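Local coordinates for protein Dmd discriminator of mRNA degradation (Enterobacteria phage RB69, PDB 5I8J) that acts as a phage antitoxin that probably binds and neutralises the bacterial toxin RnlA, an mRNA-degrading enzyme of the host, at residues Leu5-Phe10 with Thr21-Leu26; Thr9-Phe14 with Lys49-Asp54; Val36-Ala41 with Lys56-Asp61. One frame throughout, in Å; residues are numbered along the deposited sequence.

Interaction 1 (Leu5-Phe10 with Thr21-Leu26)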
ATOM      1  N   LEU A   5     -17.904   6.671   6.072  1.00 15.58           N
ATOM      2  CA  LEU A   5     -16.632   7.196   5.598  1.00 14.78           C
ATOM      3  C   LEU A   5     -15.967   6.222   4.627  1.00 15.16           C
ATOM      4  O   LEU A   5     -16.146   5.011   4.720  1.00 17.88           O
ATOM      5  CB  LEU A   5     -15.714   7.492   6.779  1.00 13.95           C
ATOM      6  CG  LEU A   5     -16.214   8.585   7.728  1.00 16.73           C
ATOM      7  CD1 LEU A   5     -15.511   8.507   9.062  1.00 16.18           C
ATOM      8  CD2 LEU A   5     -16.021   9.966   7.112  1.00 12.58           C
ATOM      9  N   THR A   6     -15.219   6.763   3.681  1.00 13.61           N
ATOM     10  CA  THR A   6     -14.427   5.957   2.753  1.00 12.31           C
ATOM     11  C   THR A   6     -13.036   5.788   3.343  1.00 16.06           C
ATOM     12  O   THR A   6     -12.387   6.771   3.674  1.00 14.38           O
ATOM     13  CB  THR A   6     -14.346   6.619   1.369  1.00 16.06           C
ATOM     14  OG1 THR A   6     -15.666   6.779   0.835  1.00 16.76           O
ATOM     15  CG2 THR A   6     -13.511   5.792   0.402  1.00 16.34           C
ATOM     16  N   LYS A   7     -12.580   4.546   3.501  1.00 15.93           N
ATOM     17  CA  LYS A   7     -11.229   4.319   3.997  1.00 13.74           C
ATOM     18  C   LYS A   7     -10.269   4.233   2.818  1.00 15.57           C
ATOM     19  O   LYS A   7     -10.368   3.332   1.980  1.00 14.87           O
ATOM     20  CB  LYS A   7     -11.138   3.041   4.837  1.00 17.60           C
ATOM     21  CG  LYS A   7      -9.753   2.817   5.441  1.00 16.59           C
ATOM     22  CD  LYS A   7      -9.701   1.532   6.252  1.00 20.16           C
ATOM     23  CE  LYS A   7     -10.032   0.326   5.381  1.00 24.71           C
ATOM     24  NZ  LYS A   7     -10.090  -0.943   6.157  1.00 33.32           N
ATOM     25  N   VAL A   8      -9.346   5.180   2.754  1.00 14.38           N
ATOM     26  CA  VAL A   8      -8.388   5.208   1.661  1.00 11.58           C
ATOM     27  C   VAL A   8      -7.017   4.843   2.193  1.00 13.54           C
ATOM     28  O   VAL A   8      -6.538   5.437   3.146  1.00 11.57           O
ATOM     29  CB  VAL A   8      -8.342   6.593   0.982  1.00 12.43           C
ATOM     30  CG1 VAL A   8      -7.461   6.539  -0.267  1.00 13.23           C
ATOM     31  CG2 VAL A   8      -9.752   7.038   0.609  1.00 16.51           C
ATOM     32  N   THR A   9      -6.398   3.837   1.586  1.00 12.02           N
ATOM     33  CA  THR A   9      -5.031   3.477   1.934  1.00 11.30           C
ATOM     34  C   THR A   9      -4.081   4.170   0.961  1.00 11.67           C
ATOM     35  O   THR A   9      -4.189   3.985  -0.243  1.00 10.44           O
ATOM     36  CB  THR A   9      -4.802   1.955   1.878  1.00 12.67           C
ATOM     37  OG1 THR A   9      -5.684   1.292   2.804  1.00 13.91           O
ATOM     38  CG2 THR A   9      -3.353   1.625   2.221  1.00 14.63           C
ATOM     39  N   PHE A  10      -3.178   4.976   1.493  1.00 11.71           N
ATOM     40  CA  PHE A  10      -2.187   5.685   0.699  1.00 12.24           C
ATOM     41  C   PHE A  10      -0.848   4.997   0.862  1.00 11.75           C
ATOM     42  O   PHE A  10      -0.437   4.674   1.988  1.00 13.14           O
ATOM     43  CB  PHE A  10      -2.080   7.153   1.127  1.00 11.13           C
ATOM     44  CG  PHE A  10      -3.306   7.966   0.834  1.00 12.68           C
ATOM     45  CD1 PHE A  10      -3.442   8.633  -0.379  1.00 12.55           C
ATOM     46  CD2 PHE A  10      -4.326   8.061   1.763  1.00 13.80           C
ATOM     47  CE1 PHE A  10      -4.566   9.380  -0.651  1.00 12.89           C
ATOM     48  CE2 PHE A  10      -5.462   8.807   1.497  1.00 15.38           C
ATOM     49  CZ  PHE A  10      -5.585   9.466   0.292  1.00 14.60           C
ATOM     50  N   THR A  21       3.109   4.844   4.552  1.00 13.20           N
ATOM     51  CA  THR A  21       1.757   4.393   4.245  1.00 11.50           C
ATOM     52  C   THR A  21       0.807   4.893   5.332  1.00 17.07           C
ATOM     53  O   THR A  21       1.208   5.045   6.481  1.00 15.87           O
ATOM     54  CB  THR A  21       1.703   2.852   4.094  1.00 12.71           C
ATOM     55  OG1 THR A  21       0.407   2.455   3.637  1.00 15.21           O
ATOM     56  CG2 THR A  21       2.022   2.156   5.416  1.00 16.87           C
ATOM     57  N   LYS A  22      -0.428   5.211   4.941  1.00 14.93           N
ATOM     58  CA  LYS A  22      -1.422   5.716   5.891  1.00 14.59           C
ATOM     59  C   LYS A  22      -2.809   5.280   5.494  1.00 15.19           C
ATOM     60  O   LYS A  22      -3.102   5.224   4.315  1.00 15.31           O
ATOM     61  CB  LYS A  22      -1.420   7.250   5.951  1.00 18.37           C
ATOM     62  CG  LYS A  22      -0.143   7.916   6.368  1.00 25.48           C
ATOM     63  CD  LYS A  22      -0.352   9.413   6.468  1.00 26.88           C
ATOM     64  CE  LYS A  22      -1.277   9.755   7.621  1.00 28.97           C
ATOM     65  NZ  LYS A  22      -1.199  11.212   7.947  1.00 34.12           N
ATOM     66  N   ASP A  23      -3.669   5.015   6.479  1.00 13.99           N
ATOM     67  CA  ASP A  23      -5.104   4.868   6.238  1.00 12.97           C
ATOM     68  C   ASP A  23      -5.790   6.160   6.642  1.00 14.84           C
ATOM     69  O   ASP A  23      -5.610   6.618   7.765  1.00 16.62           O
ATOM     70  CB  ASP A  23      -5.696   3.707   7.042  1.00 13.33           C
ATOM     71  CG  ASP A  23      -5.533   2.375   6.350  1.00 18.48           C
ATOM     72  OD1 ASP A  23      -5.011   2.358   5.221  1.00 15.63           O
ATOM     73  OD2 ASP A  23      -5.953   1.354   6.923  1.00 15.67           O
ATOM     74  N   ILE A  24      -6.566   6.747   5.739  1.00 12.80           N
ATOM     75  CA  ILE A  24      -7.245   8.014   6.027  1.00 13.62           C
ATOM     76  C   ILE A  24      -8.734   7.849   5.767  1.00 12.64           C
ATOM     77  O   ILE A  24      -9.116   7.308   4.732  1.00 12.94           O
ATOM     78  CB  ILE A  24      -6.679   9.168   5.166  1.00 12.16           C
ATOM     79  CG1 ILE A  24      -5.174   9.301   5.398  1.00 18.19           C
ATOM     80  CG2 ILE A  24      -7.353  10.505   5.519  1.00 15.15           C
ATOM     81  CD1 ILE A  24      -4.504  10.363   4.546  1.00 16.48           C
ATOM     82  N   MET A  25      -9.578   8.291   6.704  1.00 12.14           N
ATOM     83  CA  MET A  25     -11.022   8.232   6.488  1.00 14.16           C
ATOM     84  C   MET A  25     -11.496   9.535   5.875  1.00 13.45           C
ATOM     85  O   MET A  25     -11.293  10.609   6.455  1.00 13.33           O
ATOM     86  CB  MET A  25     -11.782   7.992   7.798  1.00 14.60           C
ATOM     87  CG  MET A  25     -11.358   6.766   8.584  1.00 17.65           C
ATOM     88  SD  MET A  25     -11.398   5.274   7.594  1.00 21.94           S
ATOM     89  CE  MET A  25     -13.125   5.138   7.189  1.00 19.60           C
ATOM     90  N   LEU A  26     -12.148   9.447   4.722  1.00 13.39           N
ATOM     91  CA  LEU A  26     -12.598  10.640   4.009  1.00 12.49           C
ATOM     92  C   LEU A  26     -14.101  10.610   3.816  1.00 13.80           C
ATOM     93  O   LEU A  26     -14.673   9.572   3.501  1.00 15.05           O
ATOM     94  CB  LEU A  26     -11.910  10.750   2.647  1.00 12.55           C
ATOM     95  CG  LEU A  26     -10.382  10.826   2.671  1.00 13.26           C
ATOM     96  CD1 LEU A  26      -9.844  10.800   1.237  1.00 12.84           C
ATOM     97  CD2 LEU A  26      -9.914  12.073   3.430  1.00 14.80           C
TER
HETATM   98  O   HOH W   1     -16.549   9.212   1.552  1.00 15.88           O
HETATM   99  O   HOH W   2      -6.952  -0.868   5.935  1.00 24.60           O
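T6-F10 and T21-L26 run antiparallel as the two arms of a beta hairpin, their axes 4.7 Å apart at closest and 156° between directions, with T6/L26, V8/I24 and F10/K22 as hydrogen-bonded pairs. The carbonyl of F10 takes two donors: K22 N lies in the carbonyl plane, while T21 OG1, 2.9 Å from F10 O, sits well out of it. T21 can deliver that hydroxyl because OG1 is anti to its backbone N (chi1 -173°).

On the face carrying K7, T9, D23 and M25, T9 OG1 donates to D23 OD1 at 2.7 Å, meeting the carboxylate on its syn side but 33° out of plane. A water joins D23 OD2 to K7 NZ; the two charged atoms stay 4.8 Å apart. D23 OD2 also accepts a hydrogen bond from W13 NE1 of the second subunit. M25, bent twice, lays SD 3.6 Å from K7 CB and tucks CE against L5 CB. On the other face, with T6, V8, F10, I24 and L26, I24 CD1 comes obliquely to F10 CE2 at 3.6 Å, and V8 CG2 touches L26 CD1.

This face looks to helix 30-44, where F10 meets V36, T37 and L40, with strand 46-52 beyond T6-F10.

Interaction 2 (Thr9-Phe14 with Lys49-Asp54)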
ATOM      1  N   THR A   9      -6.398   3.837   1.586  1.00 12.02           N
ATOM      2  CA  THR A   9      -5.031   3.477   1.934  1.00 11.30           C
ATOM      3  C   THR A   9      -4.081   4.170   0.961  1.00 11.67           C
ATOM      4  O   THR A   9      -4.189   3.985  -0.243  1.00 10.44           O
ATOM      5  CB  THR A   9      -4.802   1.955   1.878  1.00 12.67           C
ATOM      6  OG1 THR A   9      -5.684   1.292   2.804  1.00 13.91           O
ATOM      7  CG2 THR A   9      -3.353   1.625   2.221  1.00 14.63           C
ATOM      8  N   PHE A  10      -3.178   4.976   1.493  1.00 11.71           N
ATOM      9  CA  PHE A  10      -2.187   5.685   0.699  1.00 12.24           C
ATOM     10  C   PHE A  10      -0.848   4.997   0.862  1.00 11.75           C
ATOM     11  O   PHE A  10      -0.437   4.674   1.988  1.00 13.14           O
ATOM     12  CB  PHE A  10      -2.080   7.153   1.127  1.00 11.13           C
ATOM     13  CG  PHE A  10      -3.306   7.966   0.834  1.00 12.68           C
ATOM     14  CD1 PHE A  10      -3.442   8.633  -0.379  1.00 12.55           C
ATOM     15  CD2 PHE A  10      -4.326   8.061   1.763  1.00 13.80           C
ATOM     16  CE1 PHE A  10      -4.566   9.380  -0.651  1.00 12.89           C
ATOM     17  CE2 PHE A  10      -5.462   8.807   1.497  1.00 15.38           C
ATOM     18  CZ  PHE A  10      -5.585   9.466   0.292  1.00 14.60           C
ATOM     19  N   ILE A  11      -0.175   4.761  -0.261  1.00 11.10           N
ATOM     20  CA  ILE A  11       1.176   4.221  -0.237  1.00  8.62           C
ATOM     21  C   ILE A  11       2.091   5.197  -0.938  1.00  9.62           C
ATOM     22  O   ILE A  11       1.806   5.617  -2.045  1.00  9.70           O
ATOM     23  CB  ILE A  11       1.282   2.864  -0.931  1.00 13.40           C
ATOM     24  CG1 ILE A  11       0.180   1.924  -0.449  1.00 16.09           C
ATOM     25  CG2 ILE A  11       2.658   2.265  -0.685  1.00 12.91           C
ATOM     26  CD1 ILE A  11       0.027   0.755  -1.380  1.00 20.15           C
ATOM     27  N   GLY A  12       3.176   5.568  -0.275  1.00  9.69           N
ATOM     28  CA  GLY A  12       4.083   6.583  -0.783  1.00 10.38           C
ATOM     29  C   GLY A  12       5.507   6.071  -0.915  1.00 10.99           C
ATOM     30  O   GLY A  12       5.969   5.261  -0.099  1.00 10.53           O
ATOM     31  N   TRP A  13       6.175   6.522  -1.973  1.00  9.18           N
ATOM     32  CA  TRP A  13       7.604   6.317  -2.186  1.00 10.95           C
ATOM     33  C   TRP A  13       8.337   7.646  -2.241  1.00 10.37           C
ATOM     34  O   TRP A  13       8.048   8.485  -3.105  1.00 11.37           O
ATOM     35  CB  TRP A  13       7.870   5.569  -3.494  1.00  9.39           C
ATOM     36  CG  TRP A  13       7.487   4.133  -3.493  1.00 12.03           C
ATOM     37  CD1 TRP A  13       8.323   3.060  -3.338  1.00 13.93           C
ATOM     38  CD2 TRP A  13       6.174   3.596  -3.704  1.00  9.85           C
ATOM     39  NE1 TRP A  13       7.600   1.888  -3.418  1.00 11.38           N
ATOM     40  CE2 TRP A  13       6.288   2.189  -3.645  1.00 12.76           C
ATOM     41  CE3 TRP A  13       4.919   4.166  -3.924  1.00 12.05           C
ATOM     42  CZ2 TRP A  13       5.185   1.344  -3.796  1.00 12.64           C
ATOM     43  CZ3 TRP A  13       3.822   3.318  -4.078  1.00 12.09           C
ATOM     44  CH2 TRP A  13       3.971   1.922  -4.013  1.00 12.24           C
ATOM     45  N   PHE A  14       9.280   7.838  -1.323  1.00 10.50           N
ATOM     46  CA  PHE A  14      10.167   8.994  -1.374  1.00 13.57           C
ATOM     47  C   PHE A  14      11.154   8.809  -2.523  1.00 12.19           C
ATOM     48  O   PHE A  14      11.294   7.705  -3.054  1.00 13.86           O
ATOM     49  CB  PHE A  14      10.935   9.176  -0.059  1.00 12.66           C
ATOM     50  CG  PHE A  14      10.068   9.536   1.113  1.00 16.92           C
ATOM     51  CD1 PHE A  14       9.454  10.778   1.189  1.00 16.20           C
ATOM     52  CD2 PHE A  14       9.887   8.641   2.151  1.00 15.07           C
ATOM     53  CE1 PHE A  14       8.660  11.104   2.278  1.00 16.93           C
ATOM     54  CE2 PHE A  14       9.095   8.963   3.240  1.00 18.50           C
ATOM     55  CZ  PHE A  14       8.479  10.193   3.303  1.00 17.48           C
ATOM     56  N   LYS A  49       0.153   6.650  -4.156  1.00  8.68           N
ATOM     57  CA  LYS A  49      -0.970   5.930  -4.742  1.00  9.36           C
ATOM     58  C   LYS A  49      -2.090   5.834  -3.722  1.00 11.87           C
ATOM     59  O   LYS A  49      -1.833   5.546  -2.548  1.00 11.20           O
ATOM     60  CB  LYS A  49      -0.569   4.523  -5.184  1.00 11.72           C
ATOM     61  CG  LYS A  49       0.608   4.464  -6.142  1.00 11.16           C
ATOM     62  CD  LYS A  49       1.081   3.006  -6.296  1.00 10.70           C
ATOM     63  CE  LYS A  49       2.353   2.906  -7.123  1.00 15.20           C
ATOM     64  NZ  LYS A  49       2.101   2.954  -8.579  1.00 15.91           N
ATOM     65  N   ALA A  50      -3.319   6.069  -4.178  1.00  9.44           N
ATOM     66  CA  ALA A  50      -4.506   5.919  -3.332  1.00 11.04           C
ATOM     67  C   ALA A  50      -5.262   4.635  -3.700  1.00 11.96           C
ATOM     68  O   ALA A  50      -5.539   4.374  -4.864  1.00 11.99           O
ATOM     69  CB  ALA A  50      -5.418   7.146  -3.467  1.00 11.38           C
ATOM     70  N   PHE A  51      -5.580   3.839  -2.685  1.00 11.36           N
ATOM     71  CA  PHE A  51      -6.273   2.574  -2.839  1.00 12.86           C
ATOM     72  C   PHE A  51      -7.594   2.605  -2.076  1.00 12.62           C
ATOM     73  O   PHE A  51      -7.634   3.037  -0.928  1.00 12.81           O
ATOM     74  CB  PHE A  51      -5.418   1.409  -2.314  1.00 12.96           C
ATOM     75  CG  PHE A  51      -4.249   1.048  -3.195  1.00 13.63           C
ATOM     76  CD1 PHE A  51      -3.060   1.771  -3.141  1.00 15.30           C
ATOM     77  CD2 PHE A  51      -4.328  -0.045  -4.051  1.00 14.83           C
ATOM     78  CE1 PHE A  51      -1.981   1.420  -3.952  1.00 14.43           C
ATOM     79  CE2 PHE A  51      -3.251  -0.396  -4.862  1.00 14.21           C
ATOM     80  CZ  PHE A  51      -2.079   0.332  -4.808  1.00 15.73           C
ATOM     81  N   ILE A  52      -8.664   2.133  -2.711  1.00 12.09           N
ATOM     82  CA  ILE A  52      -9.931   1.905  -2.019  1.00 12.48           C
ATOM     83  C   ILE A  52     -10.356   0.468  -2.292  1.00 16.86           C
ATOM     84  O   ILE A  52     -10.364   0.031  -3.443  1.00 15.35           O
ATOM     85  CB  ILE A  52     -11.035   2.879  -2.465  1.00 16.56           C
ATOM     86  CG1 ILE A  52     -10.611   4.326  -2.203  1.00 16.99           C
ATOM     87  CG2 ILE A  52     -12.352   2.576  -1.726  1.00 16.69           C
ATOM     88  CD1 ILE A  52     -11.544   5.359  -2.835  1.00 18.53           C
ATOM     89  N   ASN A  53     -10.672  -0.271  -1.232  1.00 15.74           N
ATOM     90  CA  ASN A  53     -11.003  -1.692  -1.374  1.00 17.71           C
ATOM     91  C   ASN A  53      -9.919  -2.442  -2.141  1.00 18.84           C
ATOM     92  O   ASN A  53     -10.220  -3.277  -3.001  1.00 19.88           O
ATOM     93  CB  ASN A  53     -12.354  -1.870  -2.074  1.00 20.89           C
ATOM     94  CG  ASN A  53     -13.516  -1.327  -1.255  1.00 26.76           C
ATOM     95  OD1 ASN A  53     -13.495  -1.369  -0.024  1.00 33.23           O
ATOM     96  ND2 ASN A  53     -14.540  -0.821  -1.937  1.00 30.67           N
ATOM     97  N   ASP A  54      -8.666  -2.094  -1.854  1.00 16.88           N
ATOM     98  CA  ASP A  54      -7.486  -2.755  -2.432  1.00 17.18           C
ATOM     99  C   ASP A  54      -7.292  -2.496  -3.930  1.00 17.83           C
ATOM    100  O   ASP A  54      -6.498  -3.164  -4.582  1.00 19.50           O
ATOM    101  CB  ASP A  54      -7.542  -4.261  -2.161  1.00 21.68           C
ATOM    102  CG  ASP A  54      -7.454  -4.584  -0.685  1.00 21.47           C
ATOM    103  OD1 ASP A  54      -6.727  -3.863   0.028  1.00 22.42           O
ATOM    104  OD2 ASP A  54      -8.117  -5.545  -0.239  1.00 27.68           O
TER
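With chi1 at -48° and chi2 at 164°, I11 extends its CD1 toward F51, whose own chi1 of -73° holds the ring over the same face of the sheet. CD1 reaches F51 CE1 at 3.3 Å, a tight approach that is oblique to the ring, and T9 O lies in the ring plane at the edge, 3.8 Å from F51 CD1. K49 runs its chain out straight until chi4, passing its methylenes by the far rim of the W13 indole: CE is 3.4 Å from W13 CZ3 and CD follows at 3.5 Å from the same atom.

Backbone bonds pair T9 with F51 and I11 with K49, joining the two central strands of the four-stranded antiparallel sheet, order 19-26, 6-14, 46-52, 55-61. Between them is the non-hydrogen-bonded pair F10/A50, on the opposite face, where A50 CB rests 3.7 Å from F10 CE1 and T37 of helix 30-44 covers A50. F10 CA also points its hydrogen at K49 O, 3.3 Å away.

The face with I11, K49 and F51 belongs to the dimer interface. F51 meets F51 of the second subunit edge-to-face, I11 packs on its counterpart there, and K49 NZ forms salt bridges with D54 of that subunit and with E59 of its own chain.

Interaction 3 (Val36-Ala41 with Lys56-Asp61)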
ATOM      1  N   VAL A  36      -6.235  15.280  -1.901  1.00 11.17           N
ATOM      2  CA  VAL A  36      -5.480  14.753  -0.773  1.00 12.08           C
ATOM      3  C   VAL A  36      -4.252  14.002  -1.288  1.00 10.77           C
ATOM      4  O   VAL A  36      -3.157  14.130  -0.724  1.00 12.00           O
ATOM      5  CB  VAL A  36      -6.362  13.842   0.112  1.00 12.15           C
ATOM      6  CG1 VAL A  36      -5.523  13.055   1.107  1.00 11.90           C
ATOM      7  CG2 VAL A  36      -7.373  14.700   0.853  1.00 12.73           C
ATOM      8  N   THR A  37      -4.425  13.274  -2.383  1.00 10.70           N
ATOM      9  CA  THR A  37      -3.314  12.520  -2.979  1.00 10.68           C
ATOM     10  C   THR A  37      -2.229  13.466  -3.474  1.00 12.81           C
ATOM     11  O   THR A  37      -1.040  13.277  -3.199  1.00 11.92           O
ATOM     12  CB  THR A  37      -3.793  11.632  -4.136  1.00 12.19           C
ATOM     13  OG1 THR A  37      -4.766  10.696  -3.643  1.00 10.53           O
ATOM     14  CG2 THR A  37      -2.616  10.854  -4.743  1.00 13.53           C
ATOM     15  N   VAL A  38      -2.647  14.503  -4.195  1.00 10.56           N
ATOM     16  CA  VAL A  38      -1.700  15.456  -4.751  1.00 13.67           C
ATOM     17  C   VAL A  38      -0.962  16.170  -3.636  1.00 12.10           C
ATOM     18  O   VAL A  38       0.249  16.365  -3.712  1.00 12.31           O
ATOM     19  CB  VAL A  38      -2.407  16.471  -5.665  1.00 12.51           C
ATOM     20  CG1 VAL A  38      -1.480  17.638  -6.015  1.00 13.16           C
ATOM     21  CG2 VAL A  38      -2.929  15.767  -6.907  1.00 12.41           C
ATOM     22  N   GLN A  39      -1.687  16.552  -2.590  1.00 10.60           N
ATOM     23  CA  GLN A  39      -1.067  17.254  -1.474  1.00 12.41           C
ATOM     24  C   GLN A  39      -0.051  16.369  -0.766  1.00 12.19           C
ATOM     25  O   GLN A  39       1.064  16.797  -0.476  1.00 13.46           O
ATOM     26  CB  GLN A  39      -2.141  17.732  -0.489  1.00 12.77           C
ATOM     27  CG  GLN A  39      -1.599  18.359   0.795  1.00 14.35           C
ATOM     28  CD  GLN A  39      -0.909  19.699   0.591  1.00 15.93           C
ATOM     29  OE1 GLN A  39      -0.771  20.191  -0.528  1.00 15.29           O
ATOM     30  NE2 GLN A  39      -0.473  20.298   1.689  1.00 23.23           N
ATOM     31  N   LEU A  40      -0.441  15.129  -0.492  1.00 12.11           N
ATOM     32  CA  LEU A  40       0.471  14.177   0.131  1.00 12.88           C
ATOM     33  C   LEU A  40       1.735  14.009  -0.700  1.00 12.03           C
ATOM     34  O   LEU A  40       2.850  14.011  -0.172  1.00 13.09           O
ATOM     35  CB  LEU A  40      -0.209  12.817   0.308  1.00 13.34           C
ATOM     36  CG  LEU A  40      -0.855  12.496   1.650  1.00 19.08           C
ATOM     37  CD1 LEU A  40      -1.450  11.093   1.592  1.00 18.19           C
ATOM     38  CD2 LEU A  40       0.174  12.608   2.774  1.00 22.37           C
ATOM     39  N   ALA A  41       1.561  13.884  -2.009  1.00 11.69           N
ATOM     40  CA  ALA A  41       2.702  13.630  -2.870  1.00 10.27           C
ATOM     41  C   ALA A  41       3.587  14.867  -2.930  1.00 12.83           C
ATOM     42  O   ALA A  41       4.809  14.772  -2.817  1.00 12.08           O
ATOM     43  CB  ALA A  41       2.243  13.215  -4.256  1.00 11.92           C
ATOM     44  N   LYS A  56      -6.312   0.456  -6.912  1.00 13.84           N
ATOM     45  CA  LYS A  56      -5.728   1.786  -7.077  1.00 12.09           C
ATOM     46  C   LYS A  56      -6.697   2.708  -7.799  1.00 16.04           C
ATOM     47  O   LYS A  56      -7.166   2.381  -8.888  1.00 16.19           O
ATOM     48  CB  LYS A  56      -4.410   1.719  -7.851  1.00 13.74           C
ATOM     49  CG  LYS A  56      -3.749   3.079  -8.016  1.00 13.25           C
ATOM     50  CD  LYS A  56      -2.393   2.962  -8.696  1.00 14.95           C
ATOM     51  CE  LYS A  56      -2.535   2.387 -10.088  1.00 20.23           C
ATOM     52  NZ  LYS A  56      -1.218   2.355 -10.807  1.00 17.33           N
ATOM     53  N   VAL A  57      -6.999   3.859  -7.203  1.00 14.98           N
ATOM     54  CA  VAL A  57      -7.985   4.759  -7.796  1.00 15.34           C
ATOM     55  C   VAL A  57      -7.366   6.058  -8.317  1.00 15.88           C
ATOM     56  O   VAL A  57      -7.969   6.760  -9.131  1.00 17.05           O
ATOM     57  CB  VAL A  57      -9.118   5.083  -6.783  1.00 14.52           C
ATOM     58  CG1 VAL A  57      -9.851   3.796  -6.366  1.00 14.59           C
ATOM     59  CG2 VAL A  57      -8.569   5.814  -5.557  1.00 16.75           C
ATOM     60  N   PHE A  58      -6.161   6.375  -7.853  1.00 13.58           N
ATOM     61  CA  PHE A  58      -5.479   7.590  -8.274  1.00 14.49           C
ATOM     62  C   PHE A  58      -4.018   7.523  -7.871  1.00 14.22           C
ATOM     63  O   PHE A  58      -3.667   6.800  -6.949  1.00 12.67           O
ATOM     64  CB  PHE A  58      -6.146   8.824  -7.650  1.00 14.14           C
ATOM     65  CG  PHE A  58      -5.708  10.121  -8.246  1.00 14.33           C
ATOM     66  CD1 PHE A  58      -6.022  10.439  -9.555  1.00 18.47           C
ATOM     67  CD2 PHE A  58      -4.999  11.041  -7.488  1.00 13.36           C
ATOM     68  CE1 PHE A  58      -5.621  11.643 -10.102  1.00 18.68           C
ATOM     69  CE2 PHE A  58      -4.599  12.243  -8.028  1.00 15.79           C
ATOM     70  CZ  PHE A  58      -4.912  12.544  -9.343  1.00 15.51           C
ATOM     71  N   GLU A  59      -3.163   8.274  -8.560  1.00 13.63           N
ATOM     72  CA  GLU A  59      -1.802   8.448  -8.078  1.00 13.61           C
ATOM     73  C   GLU A  59      -1.207   9.740  -8.594  1.00 14.80           C
ATOM     74  O   GLU A  59      -1.653  10.264  -9.616  1.00 14.27           O
ATOM     75  CB  GLU A  59      -0.923   7.263  -8.475  1.00 15.94           C
ATOM     76  CG  GLU A  59      -0.717   7.089  -9.954  1.00 17.41           C
ATOM     77  CD  GLU A  59      -0.154   5.715 -10.267  1.00 21.73           C
ATOM     78  OE1 GLU A  59       0.887   5.366  -9.675  1.00 20.81           O
ATOM     79  OE2 GLU A  59      -0.765   4.972 -11.074  1.00 23.59           O
ATOM     80  N   ALA A  60      -0.217  10.248  -7.865  1.00 12.99           N
ATOM     81  CA  ALA A  60       0.457  11.499  -8.212  1.00 11.51           C
ATOM     82  C   ALA A  60       1.939  11.344  -7.923  1.00 14.69           C
ATOM     83  O   ALA A  60       2.314  10.842  -6.871  1.00 13.85           O
ATOM     84  CB  ALA A  60      -0.129  12.671  -7.430  1.00 14.93           C
ATOM     85  N   ASP A  61       2.784  11.772  -8.853  1.00 13.05           N
ATOM     86  CA  ASP A  61       4.222  11.575  -8.701  1.00 11.46           C
ATOM     87  C   ASP A  61       4.937  12.916  -8.669  1.00 14.43           C
ATOM     88  O   ASP A  61       5.073  13.585  -9.700  1.00 16.27           O
ATOM     89  CB  ASP A  61       4.774  10.717  -9.838  1.00 13.42           C
ATOM     90  CG  ASP A  61       6.225  10.301  -9.615  1.00 14.89           C
ATOM     91  OD1 ASP A  61       6.833  10.736  -8.623  1.00 14.23           O
ATOM     92  OD2 ASP A  61       6.769   9.549 -10.451  1.00 16.53           O
TER
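One helix laid across a face of an antiparallel sheet is the plan of this small alpha/beta protein, and V36-A41 with K56-D61 is where helix 30-44 meets the edge strand 55-61. The two segments run broadly the same way, 28° between their directions and 7.6 Å between axes at closest. No hydrogen bond crosses the gap; the contact is made by small and apolar groups.

The contact starts with T37 and F58. F58 CG lies anti to the backbone N (chi1 -168°), which swings the ring out toward the helix so that one edge is presented to it. T37 CB stands in the ring plane, 3.6 Å from F58 CD2, and T37 CG2 is equally near that carbon. V38 CG2 lies farther along the same edge, 4.1 Å from F58 CE2. The T37 hydroxyl is turned to its own helix, where OG1 is hydrogen-bonded to I33 O, leaving the methyl to point to the strand and approach A60 N at 4.0 Å.

One helical turn on from T37, A41 sets its methyl against A60: A41 CB is 3.5 Å from A60 O and 4.0 Å from A60 CB. With methyls as the side chains of both, the backbones can probably approach as closely as the axes do. E59, whose side chain starts off away from the helix, accepts from K56 NZ through OE2 at 2.7 Å, a salt bridge along the strand.

Strand 46-52 lies beside K56-D61 and continues the sheet, with A50 touching T37 and V48 touching A41, while R30 and E34 of the helix also touch F58 and F62 covers V38 and A41.

Interactions 1 and 2 share T9 and F10 on strand 6-14, which is paired with strand 19-26 in one and strand 46-52 in the other; their centres are 8 Å apart. Interaction 3 adds the edge strand and the helix: A50 N and O pair with F58 O and V57 N at 2.9 and 2.8 Å, linking it to interaction 2. F10 ties all three together, its CE1 3.3 Å from T37 OG1 and its CG 3.7 Å from L40 CD1. Interactions 1 and 2 both reach the second subunit on the face away from the helix, where W13 of one chain packs on T9 of the other.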